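Local coordinates for uncharacterized protein (Bacteroides eggerthii DSM 20697, PDB 4ECO) that is of unknown function but is built as a leucine-rich repeat solenoid and probably serves in protein binding, at residues 514-525 against 537-548. Numbering follows the deposited sequence.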
ATOM      1  N   TYR A 514       5.165  30.896   3.278  1.00 46.71           N
ATOM      2  CA  TYR A 514       4.172  30.141   4.024  1.00 46.35           C
ATOM      3  C   TYR A 514       4.759  28.920   4.767  1.00 48.88           C
ATOM      4  O   TYR A 514       3.987  28.059   5.198  1.00 47.38           O
ATOM      5  CB  TYR A 514       3.056  29.698   3.068  1.00 48.31           C
ATOM      6  CG  TYR A 514       2.367  30.884   2.442  1.00 52.40           C
ATOM      7  CD1 TYR A 514       1.527  31.702   3.193  1.00 55.49           C
ATOM      8  CD2 TYR A 514       2.599  31.228   1.119  1.00 53.97           C
ATOM      9  CE1 TYR A 514       0.916  32.819   2.630  1.00 58.02           C
ATOM     10  CE2 TYR A 514       1.998  32.343   0.546  1.00 56.18           C
ATOM     11  CZ  TYR A 514       1.152  33.136   1.303  1.00 66.63           C
ATOM     12  OH  TYR A 514       0.567  34.252   0.741  1.00 72.66           O
ATOM     13  N   LEU A 515       6.096  28.897   5.009  1.00 44.28           N
ATOM     14  CA  LEU A 515       6.742  27.800   5.721  1.00 42.33           C
ATOM     15  C   LEU A 515       6.075  27.567   7.094  1.00 44.82           C
ATOM     16  O   LEU A 515       5.823  28.529   7.811  1.00 43.99           O
ATOM     17  CB  LEU A 515       8.240  28.074   5.891  1.00 42.18           C
ATOM     18  CG  LEU A 515       9.058  26.924   6.526  1.00 44.66           C
ATOM     19  CD1 LEU A 515       9.059  25.694   5.647  1.00 42.98           C
ATOM     20  CD2 LEU A 515      10.471  27.379   6.863  1.00 46.00           C
ATOM     21  N   VAL A 516       5.760  26.296   7.434  1.00 40.10           N
ATOM     22  CA  VAL A 516       5.082  25.979   8.694  1.00 39.56           C
ATOM     23  C   VAL A 516       6.038  25.181   9.608  1.00 43.50           C
ATOM     24  O   VAL A 516       6.162  25.491  10.798  1.00 43.55           O
ATOM     25  CB  VAL A 516       3.733  25.241   8.431  1.00 42.32           C
ATOM     26  CG1 VAL A 516       3.161  24.626   9.693  1.00 41.62           C
ATOM     27  CG2 VAL A 516       2.711  26.187   7.818  1.00 42.42           C
ATOM     28  N   GLY A 517       6.705  24.180   9.043  1.00 39.17           N
ATOM     29  CA  GLY A 517       7.614  23.322   9.786  1.00 37.78           C
ATOM     30  C   GLY A 517       8.914  23.022   9.088  1.00 40.05           C
ATOM     31  O   GLY A 517       8.954  22.769   7.888  1.00 39.14           O
ATOM     32  N   ILE A 518       9.980  23.065   9.854  1.00 36.25           N
ATOM     33  CA  ILE A 518      11.305  22.727   9.387  1.00 35.70           C
ATOM     34  C   ILE A 518      12.026  21.939  10.507  1.00 39.51           C
ATOM     35  O   ILE A 518      12.019  22.342  11.680  1.00 36.89           O
ATOM     36  CB  ILE A 518      12.103  23.959   8.885  1.00 38.91           C
ATOM     37  CG1 ILE A 518      13.451  23.534   8.238  1.00 38.35           C
ATOM     38  CG2 ILE A 518      12.250  25.050   9.942  1.00 38.63           C
ATOM     39  CD1 ILE A 518      14.007  24.521   7.229  1.00 35.14           C
ATOM     40  N   ASP A 519      12.600  20.777  10.133  1.00 37.60           N
ATOM     41  CA  ASP A 519      13.340  19.989  11.099  1.00 37.71           C
ATOM     42  C   ASP A 519      14.765  19.775  10.615  1.00 42.60           C
ATOM     43  O   ASP A 519      15.001  19.097   9.639  1.00 43.32           O
ATOM     44  CB  ASP A 519      12.664  18.667  11.415  1.00 38.52           C
ATOM     45  CG  ASP A 519      13.056  18.095  12.771  1.00 43.10           C
ATOM     46  OD1 ASP A 519      14.193  18.365  13.226  1.00 39.43           O
ATOM     47  OD2 ASP A 519      12.230  17.361  13.367  1.00 48.60           O
ATOM     48  N   LEU A 520      15.700  20.417  11.285  1.00 39.84           N
ATOM     49  CA  LEU A 520      17.131  20.346  11.008  1.00 39.89           C
ATOM     50  C   LEU A 520      17.853  19.525  12.095  1.00 41.72           C
ATOM     51  O   LEU A 520      19.077  19.622  12.232  1.00 39.74           O
ATOM     52  CB  LEU A 520      17.725  21.779  10.935  1.00 40.62           C
ATOM     53  CG  LEU A 520      17.065  22.770   9.963  1.00 44.06           C
ATOM     54  CD1 LEU A 520      17.485  24.156  10.268  1.00 43.53           C
ATOM     55  CD2 LEU A 520      17.359  22.409   8.514  1.00 46.56           C
ATOM     56  N   SER A 521      17.094  18.719  12.863  1.00 38.03           N
ATOM     57  CA  SER A 521      17.669  17.911  13.919  1.00 38.13           C
ATOM     58  C   SER A 521      18.635  16.897  13.334  1.00 44.86           C
ATOM     59  O   SER A 521      18.379  16.347  12.242  1.00 42.99           O
ATOM     60  CB  SER A 521      16.589  17.211  14.724  1.00 38.56           C
ATOM     61  OG  SER A 521      15.851  18.141  15.494  1.00 44.31           O
ATOM     62  N   TYR A 522      19.773  16.682  14.054  1.00 42.19           N
ATOM     63  CA  TYR A 522      20.840  15.747  13.670  1.00 42.04           C
ATOM     64  C   TYR A 522      21.553  16.242  12.429  1.00 46.44           C
ATOM     65  O   TYR A 522      21.501  15.626  11.363  1.00 46.27           O
ATOM     66  CB  TYR A 522      20.301  14.327  13.460  1.00 42.09           C
ATOM     67  CG  TYR A 522      19.747  13.751  14.734  1.00 43.48           C
ATOM     68  CD1 TYR A 522      20.576  13.109  15.642  1.00 45.77           C
ATOM     69  CD2 TYR A 522      18.390  13.867  15.049  1.00 43.05           C
ATOM     70  CE1 TYR A 522      20.071  12.555  16.814  1.00 46.86           C
ATOM     71  CE2 TYR A 522      17.876  13.326  16.229  1.00 43.50           C
ATOM     72  CZ  TYR A 522      18.733  12.692  17.123  1.00 51.46           C
ATOM     73  OH  TYR A 522      18.304  12.130  18.305  1.00 54.43           O
ATOM     74  N   ASN A 523      22.231  17.367  12.595  1.00 43.14           N
ATOM     75  CA  ASN A 523      22.993  18.014  11.554  1.00 43.14           C
ATOM     76  C   ASN A 523      24.278  18.598  12.169  1.00 48.80           C
ATOM     77  O   ASN A 523      24.675  18.180  13.255  1.00 47.59           O
ATOM     78  CB  ASN A 523      22.139  19.050  10.818  1.00 42.49           C
ATOM     79  CG  ASN A 523      21.418  18.436   9.641  1.00 54.52           C
ATOM     80  OD1 ASN A 523      22.032  18.079   8.637  1.00 41.52           O
ATOM     81  ND2 ASN A 523      20.107  18.284   9.740  1.00 42.63           N
ATOM     82  N   SER A 524      24.967  19.500  11.469  1.00 48.19           N
ATOM     83  CA  SER A 524      26.267  19.949  11.951  1.00 49.01           C
ATOM     84  C   SER A 524      26.385  21.463  12.077  1.00 51.06           C
ATOM     85  O   SER A 524      27.494  21.980  12.020  1.00 52.65           O
ATOM     86  CB  SER A 524      27.347  19.429  11.011  1.00 53.33           C
ATOM     87  OG  SER A 524      27.224  18.021  10.891  1.00 60.01           O
ATOM     88  N   PHE A 525      25.278  22.155  12.315  1.00 45.44           N
ATOM     89  CA  PHE A 525      25.293  23.603  12.499  1.00 45.61           C
ATOM     90  C   PHE A 525      26.045  23.996  13.744  1.00 51.39           C
ATOM     91  O   PHE A 525      25.788  23.435  14.815  1.00 51.85           O
ATOM     92  CB  PHE A 525      23.851  24.170  12.592  1.00 45.60           C
ATOM     93  CG  PHE A 525      23.092  24.104  11.292  1.00 45.07           C
ATOM     94  CD1 PHE A 525      23.274  25.082  10.308  1.00 47.38           C
ATOM     95  CD2 PHE A 525      22.225  23.048  11.028  1.00 43.13           C
ATOM     96  CE1 PHE A 525      22.593  25.005   9.084  1.00 46.96           C
ATOM     97  CE2 PHE A 525      21.558  22.963   9.804  1.00 45.11           C
ATOM     98  CZ  PHE A 525      21.739  23.942   8.843  1.00 44.75           C
ATOM     99  N   THR A 537       4.495  32.520   9.354  1.00 46.60           N
ATOM    100  CA  THR A 537       3.608  31.344   9.443  1.00 44.63           C
ATOM    101  C   THR A 537       4.234  30.137  10.170  1.00 45.91           C
ATOM    102  O   THR A 537       3.493  29.232  10.568  1.00 44.56           O
ATOM    103  CB  THR A 537       3.189  30.894   8.038  1.00 48.53           C
ATOM    104  OG1 THR A 537       4.362  30.754   7.248  1.00 51.54           O
ATOM    105  CG2 THR A 537       2.263  31.871   7.366  1.00 44.51           C
ATOM    106  N   LEU A 538       5.579  30.133  10.349  1.00 41.19           N
ATOM    107  CA  LEU A 538       6.353  29.057  10.986  1.00 38.83           C
ATOM    108  C   LEU A 538       5.808  28.717  12.348  1.00 43.12           C
ATOM    109  O   LEU A 538       5.758  29.581  13.212  1.00 42.84           O
ATOM    110  CB  LEU A 538       7.839  29.446  11.106  1.00 38.42           C
ATOM    111  CG  LEU A 538       8.768  28.399  11.672  1.00 41.58           C
ATOM    112  CD1 LEU A 538       9.060  27.301  10.651  1.00 40.99           C
ATOM    113  CD2 LEU A 538      10.038  29.026  12.114  1.00 45.10           C
ATOM    114  N   LYS A 539       5.399  27.445  12.516  1.00 40.71           N
ATOM    115  CA  LYS A 539       4.822  26.876  13.725  1.00 40.45           C
ATOM    116  C   LYS A 539       5.832  26.029  14.515  1.00 40.82           C
ATOM    117  O   LYS A 539       5.769  26.019  15.745  1.00 40.07           O
ATOM    118  CB  LYS A 539       3.605  26.013  13.366  1.00 43.88           C
ATOM    119  CG  LYS A 539       2.271  26.547  13.878  1.00 52.73           C
ATOM    120  CD  LYS A 539       1.169  25.498  13.749  1.00 66.40           C
ATOM    121  CE  LYS A 539       0.583  25.444  12.360  1.00 82.86           C
ATOM    122  NZ  LYS A 539      -0.087  24.148  12.088  1.00 84.00           N
ATOM    123  N   GLY A 540       6.721  25.318  13.820  1.00 34.57           N
ATOM    124  CA  GLY A 540       7.710  24.463  14.473  1.00 34.18           C
ATOM    125  C   GLY A 540       9.105  24.455  13.882  1.00 38.45           C
ATOM    126  O   GLY A 540       9.275  24.450  12.662  1.00 37.88           O
ATOM    127  N   PHE A 541      10.112  24.394  14.766  1.00 35.20           N
ATOM    128  CA  PHE A 541      11.532  24.393  14.433  1.00 35.20           C
ATOM    129  C   PHE A 541      12.279  23.356  15.270  1.00 41.08           C
ATOM    130  O   PHE A 541      12.149  23.348  16.499  1.00 41.49           O
ATOM    131  CB  PHE A 541      12.132  25.800  14.673  1.00 37.38           C
ATOM    132  CG  PHE A 541      13.448  26.041  13.986  1.00 38.39           C
ATOM    133  CD1 PHE A 541      14.643  25.645  14.578  1.00 41.65           C
ATOM    134  CD2 PHE A 541      13.495  26.647  12.736  1.00 41.10           C
ATOM    135  CE1 PHE A 541      15.870  25.846  13.924  1.00 43.96           C
ATOM    136  CE2 PHE A 541      14.719  26.856  12.081  1.00 45.43           C
ATOM    137  CZ  PHE A 541      15.902  26.469  12.686  1.00 44.09           C
ATOM    138  N   GLY A 542      13.048  22.503  14.598  1.00 38.20           N
ATOM    139  CA  GLY A 542      13.844  21.454  15.220  1.00 38.21           C
ATOM    140  C   GLY A 542      15.307  21.596  14.860  1.00 43.04           C
ATOM    141  O   GLY A 542      15.646  21.730  13.675  1.00 42.34           O
ATOM    142  N   ILE A 543      16.177  21.617  15.886  1.00 39.56           N
ATOM    143  CA  ILE A 543      17.614  21.764  15.696  1.00 40.69           C
ATOM    144  C   ILE A 543      18.323  20.960  16.814  1.00 45.14           C
ATOM    145  O   ILE A 543      19.398  21.326  17.281  1.00 46.97           O
ATOM    146  CB  ILE A 543      18.058  23.273  15.587  1.00 44.98           C
ATOM    147  CG1 ILE A 543      19.469  23.459  14.968  1.00 45.02           C
ATOM    148  CG2 ILE A 543      17.791  24.156  16.844  1.00 45.93           C
ATOM    149  CD1 ILE A 543      19.438  24.082  13.678  1.00 46.00           C
ATOM    150  N   ARG A 544      17.707  19.832  17.201  1.00 39.75           N
ATOM    151  CA  ARG A 544      18.239  18.905  18.197  0.50 38.88           C
ATOM    152  C   ARG A 544      19.529  18.219  17.715  1.00 43.83           C
ATOM    153  O   ARG A 544      19.761  18.115  16.506  1.00 43.04           O
ATOM    154  CB  ARG A 544      17.196  17.832  18.518  0.50 35.95           C
ATOM    155  CG  ARG A 544      16.212  18.162  19.638  0.50 41.33           C
ATOM    156  CD  ARG A 544      15.383  16.938  20.043  0.50 38.98           C
ATOM    157  NE  ARG A 544      16.235  15.767  20.282  0.50 40.87           N
ATOM    158  CZ  ARG A 544      16.758  15.429  21.453  0.50 41.90           C
ATOM    159  NH1 ARG A 544      16.485  16.139  22.539  0.50 33.70           N
ATOM    160  NH2 ARG A 544      17.544  14.372  21.552  0.50 27.14           N
ATOM    161  N   ASN A 545      20.340  17.726  18.686  1.00 42.84           N
ATOM    162  CA  ASN A 545      21.572  16.928  18.531  0.50 42.71           C
ATOM    163  C   ASN A 545      22.498  17.374  17.372  1.00 46.70           C
ATOM    164  O   ASN A 545      22.842  16.573  16.499  1.00 47.24           O
ATOM    165  CB  ASN A 545      21.229  15.439  18.340  0.50 37.97           C
ATOM    166  CG  ASN A 545      20.520  14.801  19.503  0.50 47.85           C
ATOM    167  OD1 ASN A 545      19.329  15.003  19.719  0.50 46.87           O
ATOM    168  ND2 ASN A 545      21.231  14.004  20.269  0.50 36.69           N
ATOM    169  N   GLN A 546      22.976  18.622  17.398  1.00 43.36           N
ATOM    170  CA  GLN A 546      23.926  19.086  16.375  1.00 44.22           C
ATOM    171  C   GLN A 546      25.336  18.576  16.722  1.00 50.24           C
ATOM    172  O   GLN A 546      25.837  18.830  17.818  1.00 51.97           O
ATOM    173  CB  GLN A 546      23.921  20.618  16.217  1.00 46.28           C
ATOM    174  CG  GLN A 546      22.580  21.205  15.813  1.00 48.57           C
ATOM    175  CD  GLN A 546      22.061  20.657  14.522  1.00 51.63           C
ATOM    176  OE1 GLN A 546      22.580  20.944  13.453  1.00 52.33           O
ATOM    177  NE2 GLN A 546      20.999  19.890  14.599  1.00 46.99           N
ATOM    178  N   ARG A 547      25.944  17.818  15.810  1.00 47.84           N
ATOM    179  CA  ARG A 547      27.265  17.202  16.011  1.00 49.52           C
ATOM    180  C   ARG A 547      28.167  17.303  14.776  1.00 58.28           C
ATOM    181  O   ARG A 547      27.657  17.304  13.650  1.00 58.23           O
ATOM    182  CB  ARG A 547      27.133  15.704  16.366  1.00 46.73           C
ATOM    183  CG  ARG A 547      26.349  15.349  17.625  1.00 50.12           C
ATOM    184  CD  ARG A 547      27.012  15.707  18.946  1.00 54.14           C
ATOM    185  NE  ARG A 547      26.107  15.363  20.038  1.00 53.36           N
ATOM    186  CZ  ARG A 547      25.112  16.138  20.448  1.00 62.77           C
ATOM    187  NH1 ARG A 547      24.934  17.339  19.913  1.00 60.66           N
ATOM    188  NH2 ARG A 547      24.307  15.734  21.421  1.00 39.88           N
ATOM    189  N   ASP A 548      29.505  17.320  14.975  1.00 57.13           N
ATOM    190  CA  ASP A 548      30.430  17.315  13.845  1.00 58.13           C
ATOM    191  C   ASP A 548      30.904  15.863  13.614  1.00 66.28           C
ATOM    192  O   ASP A 548      30.405  14.940  14.275  1.00 65.67           O
ATOM    193  CB  ASP A 548      31.600  18.300  14.041  1.00 60.55           C
ATOM    194  CG  ASP A 548      32.567  18.044  15.185  1.00 63.41           C
ATOM    195  OD1 ASP A 548      32.504  16.949  15.788  1.00 62.76           O
ATOM    196  OD2 ASP A 548      33.415  18.934  15.457  1.00 63.97           O
TER
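Parallel strand pairing between consecutive coils of a solenoid joins I518 to F541: strands 517-519 and 540-542 run 6° from parallel, between neighbours 492-494 and 570-572. The pairing alternates between the two strands, I518 N giving to G540 O, G542 N to I518 O and L520 N to G542 O, while V516 O is shared by the amides of K539 and G540. Inward, I518 and F541 lie side by side, methyl CG2 of the isoleucine 3.5 Å from ring atom CD2 of F541; L520 CD1 crosses to CZ of the same ring at 3.7 Å. F541 has its ring swung anti to the backbone N (chi1 -162°), which carries it in among these aliphatic groups. This is the leucine-rich repeat pattern, LxxLxLxxN, with L515, I518 and L520 facing the core and N523 in the asparagine position. The next coil puts Q546 where N523 stands, and the glutamine takes over part of the bonding between coils. Its chain folds at chi2 (-58°), bringing the amide beneath the turn of the preceding coil: NE2 gives to L520 O at 3.1 Å, from the face of that carbonyl opposite N523 ND2, and to R544 O of its own coil, and OE1 accepts F525 N in its carbonyl plane, on a lone pair, at 3.2 Å. N523 also reaches back through OD1 to L500 N. A leucine in place of Q546 would probably leave F525 N without this acceptor and L520 O with N523 ND2 alone of the two amide donors. On the other surface, which helix 160-168 covers beside V516 and D519, D519 OD1 accepts S521 N, closing an Asx turn, and also takes the S521 hydroxyl, whose oxygen in turn accepts R544 N.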